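Restriction endonuclease (Mycobacterium sp., PDB 4F0Q) probably cleaves DNA that carries methylated cytosine, working as a modification-dependent, magnesium-binding endonuclease assembled from four copies of the chain. Local coordinates at residues A[140-145]-A[243-248]. Residues are numbered along the deposited sequence; the frame is centred on the assembly and turned at random.
Sequences RLHAGT and ESWIRW
Trp-248 meets the backbone carbonyls of Leu-141 and His-142 with the rim of its six-membered ring: CZ2 lies 3.2 Å from His-142 O, and CH2 lies 3.8 Å from Leu-141 O. Both carbonyl oxygens sit near the indole plane, consistent with weak, polar C-H···O contacts at the ring edge. The same CZ2 also reaches the backbone of His-142, 3.6 Å from its CA. No direct hydrogen bond joins 140-145 to 243-248; instead one water donates to His-142 O at 2.6 Å and accepts from Trp-248 NE1 at 3.0 Å, so that a single water serves both the indole N-H and the His-142 carbonyl. The second indole approaches the imidazole: Trp-245 CH2 is 3.9 Å from His-142 CE1, with CE1 near the plane of the indole and the two rings turned 85° apart. The imidazole and the six-membered ring of Trp-248 form an oblique pair, with centroids 5.7 Å apart and planes at 41°.

What positions these rings is partly the helix itself. Trp-245 and Trp-248, one turn apart, both hold CG anti to the backbone N (chi1 170° for Trp-248), which sends the indoles out on the same side, and Trp-248 CE3 lies over the rim of one Trp-245 face. Trp-223 adds an edge-to-face partner to Trp-245, the carbonyl of Pro-154 binds His-142 NE2 and restrains the imidazole, and Ile-183 of strand 175-193 touches all three aromatic side chains. The result is a buried aromatic cluster, with a water bridging His-142 O and Trp-248 NE1 beside it, that joins helix 243-251 to residues 141-142 against the large sheet of the AspBHI-type, PUA-clan N-terminal region.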
loop_
_atom_site.group_PDB
_atom_site.type_symbol
_atom_site.label_atom_id
_atom_site.label_comp_id
_atom_site.label_asym_id
_atom_site.label_seq_id
_atom_site.Cartn_x
_atom_site.Cartn_y
_atom_site.Cartn_z
ATOM N N ARG A 140 -29.077 -10.258 -10.988
ATOM C CA ARG A 140 -29.859 -10.772 -9.868
ATOM C C ARG A 140 -29.389 -12.165 -9.438
ATOM O O ARG A 140 -29.401 -12.496 -8.252
ATOM C CB ARG A 140 -31.346 -10.799 -10.238
ATOM C CG ARG A 140 -32.237 -11.551 -9.260
ATOM C CD ARG A 140 -32.224 -10.924 -7.874
ATOM N NE ARG A 140 -33.055 -11.681 -6.944
ATOM C CZ ARG A 140 -32.616 -12.692 -6.202
ATOM N NH1 ARG A 140 -31.347 -13.069 -6.268
ATOM N NH2 ARG A 140 -33.448 -13.326 -5.387
ATOM N N LEU A 141 -28.958 -12.970 -10.405
ATOM C CA LEU A 141 -28.584 -14.357 -10.136
ATOM C C LEU A 141 -27.082 -14.560 -9.938
ATOM O O LEU A 141 -26.660 -15.516 -9.288
ATOM C CB LEU A 141 -29.102 -15.273 -11.247
ATOM C CG LEU A 141 -30.623 -15.394 -11.344
ATOM C CD1 LEU A 141 -31.019 -16.275 -12.517
ATOM C CD2 LEU A 141 -31.198 -15.937 -10.044
ATOM N N HIS A 142 -26.278 -13.662 -10.497
ATOM C CA HIS A 142 -24.832 -13.718 -10.317
ATOM C C HIS A 142 -24.453 -13.241 -8.921
ATOM O O HIS A 142 -23.319 -13.418 -8.475
ATOM C CB HIS A 142 -24.116 -12.893 -11.387
ATOM C CG HIS A 142 -24.027 -13.579 -12.714
ATOM N ND1 HIS A 142 -22.828 -13.972 -13.268
ATOM C CD2 HIS A 142 -24.987 -13.953 -13.592
ATOM C CE1 HIS A 142 -23.053 -14.552 -14.434
ATOM N NE2 HIS A 142 -24.355 -14.554 -14.653
ATOM N N ALA A 143 -25.416 -12.631 -8.240
ATOM C CA ALA A 143 -25.260 -12.265 -6.842
ATOM C C ALA A 143 -26.336 -12.964 -6.020
ATOM O O ALA A 143 -26.811 -12.431 -5.018
ATOM C CB ALA A 143 -25.344 -10.759 -6.671
ATOM N N GLY A 144 -26.717 -14.160 -6.461
ATOM C CA GLY A 144 -27.719 -14.954 -5.774
ATOM C C GLY A 144 -27.320 -15.271 -4.346
ATOM O O GLY A 144 -26.170 -15.613 -4.074
ATOM N N THR A 145 -28.278 -15.159 -3.432
ATOM C CA THR A 145 -28.000 -15.323 -2.008
ATOM C C THR A 145 -27.893 -16.785 -1.587
ATOM O O THR A 145 -27.499 -17.081 -0.461
ATOM C CB THR A 145 -29.066 -14.629 -1.143
ATOM O OG1 THR A 145 -30.349 -15.212 -1.403
ATOM C CG2 THR A 145 -29.114 -13.142 -1.457
ATOM N N GLU A 243 -14.608 -26.316 -13.133
ATOM C CA GLU A 243 -14.570 -26.481 -11.684
ATOM C C GLU A 243 -14.728 -25.145 -10.964
ATOM O O GLU A 243 -15.303 -25.080 -9.877
ATOM C CB GLU A 243 -13.263 -27.153 -11.254
ATOM C CG GLU A 243 -13.093 -28.584 -11.748
ATOM C CD GLU A 243 -13.885 -29.593 -10.932
ATOM O OE1 GLU A 243 -14.655 -29.176 -10.040
ATOM O OE2 GLU A 243 -13.732 -30.807 -11.181
ATOM N N SER A 244 -14.213 -24.084 -11.579
ATOM C CA SER A 244 -14.289 -22.744 -11.006
ATOM C C SER A 244 -15.732 -22.264 -10.897
ATOM O O SER A 244 -16.117 -21.639 -9.905
ATOM C CB SER A 244 -13.469 -21.760 -11.845
ATOM O OG SER A 244 -13.923 -21.734 -13.188
ATOM N N TRP A 245 -16.528 -22.561 -11.920
ATOM C CA TRP A 245 -17.927 -22.157 -11.934
ATOM C C TRP A 245 -18.727 -22.949 -10.907
ATOM O O TRP A 245 -19.659 -22.429 -10.301
ATOM C CB TRP A 245 -18.536 -22.330 -13.326
ATOM C CG TRP A 245 -19.864 -21.655 -13.464
ATOM C CD1 TRP A 245 -21.085 -22.170 -13.140
ATOM C CD2 TRP A 245 -20.105 -20.331 -13.954
ATOM N NE1 TRP A 245 -22.072 -21.251 -13.402
ATOM C CE2 TRP A 245 -21.495 -20.113 -13.903
ATOM C CE3 TRP A 245 -19.280 -19.311 -14.436
ATOM C CZ2 TRP A 245 -22.080 -18.917 -14.314
ATOM C CZ3 TRP A 245 -19.861 -18.125 -14.844
ATOM C CH2 TRP A 245 -21.247 -17.936 -14.777
ATOM N N ILE A 246 -18.355 -24.212 -10.723
ATOM C CA ILE A 246 -18.974 -25.056 -9.708
ATOM C C ILE A 246 -18.660 -24.508 -8.319
ATOM O O ILE A 246 -19.541 -24.421 -7.453
ATOM C CB ILE A 246 -18.484 -26.512 -9.821
ATOM C CG1 ILE A 246 -18.832 -27.083 -11.197
ATOM C CG2 ILE A 246 -19.083 -27.371 -8.718
ATOM C CD1 ILE A 246 -18.333 -28.493 -11.423
ATOM N N ARG A 247 -17.402 -24.126 -8.118
ATOM C CA ARG A 247 -16.971 -23.535 -6.858
ATOM C C ARG A 247 -17.708 -22.228 -6.586
ATOM O O ARG A 247 -18.075 -21.945 -5.449
ATOM C CB ARG A 247 -15.460 -23.289 -6.848
ATOM C CG ARG A 247 -14.971 -22.671 -5.546
ATOM C CD ARG A 247 -13.561 -22.122 -5.653
ATOM N NE ARG A 247 -13.247 -21.261 -4.515
ATOM C CZ ARG A 247 -12.092 -20.628 -4.345
ATOM N NH1 ARG A 247 -11.123 -20.759 -5.240
ATOM N NH2 ARG A 247 -11.904 -19.866 -3.276
ATOM N N TRP A 248 -17.919 -21.431 -7.629
ATOM C CA TRP A 248 -18.674 -20.192 -7.473
ATOM C C TRP A 248 -20.128 -20.474 -7.114
ATOM O O TRP A 248 -20.702 -19.805 -6.254
ATOM C CB TRP A 248 -18.616 -19.332 -8.734
ATOM C CG TRP A 248 -19.579 -18.186 -8.669
ATOM C CD1 TRP A 248 -19.399 -17.003 -8.012
ATOM C CD2 TRP A 248 -20.881 -18.122 -9.262
ATOM N NE1 TRP A 248 -20.505 -16.203 -8.166
ATOM C CE2 TRP A 248 -21.429 -16.867 -8.930
ATOM C CE3 TRP A 248 -21.635 -19.001 -10.046
ATOM C CZ2 TRP A 248 -22.695 -16.470 -9.355
ATOM C CZ3 TRP A 248 -22.892 -18.604 -10.465
ATOM C CH2 TRP A 248 -23.409 -17.350 -10.120
HETATM O O HOH W 1 -21.847 -14.197 -6.437
#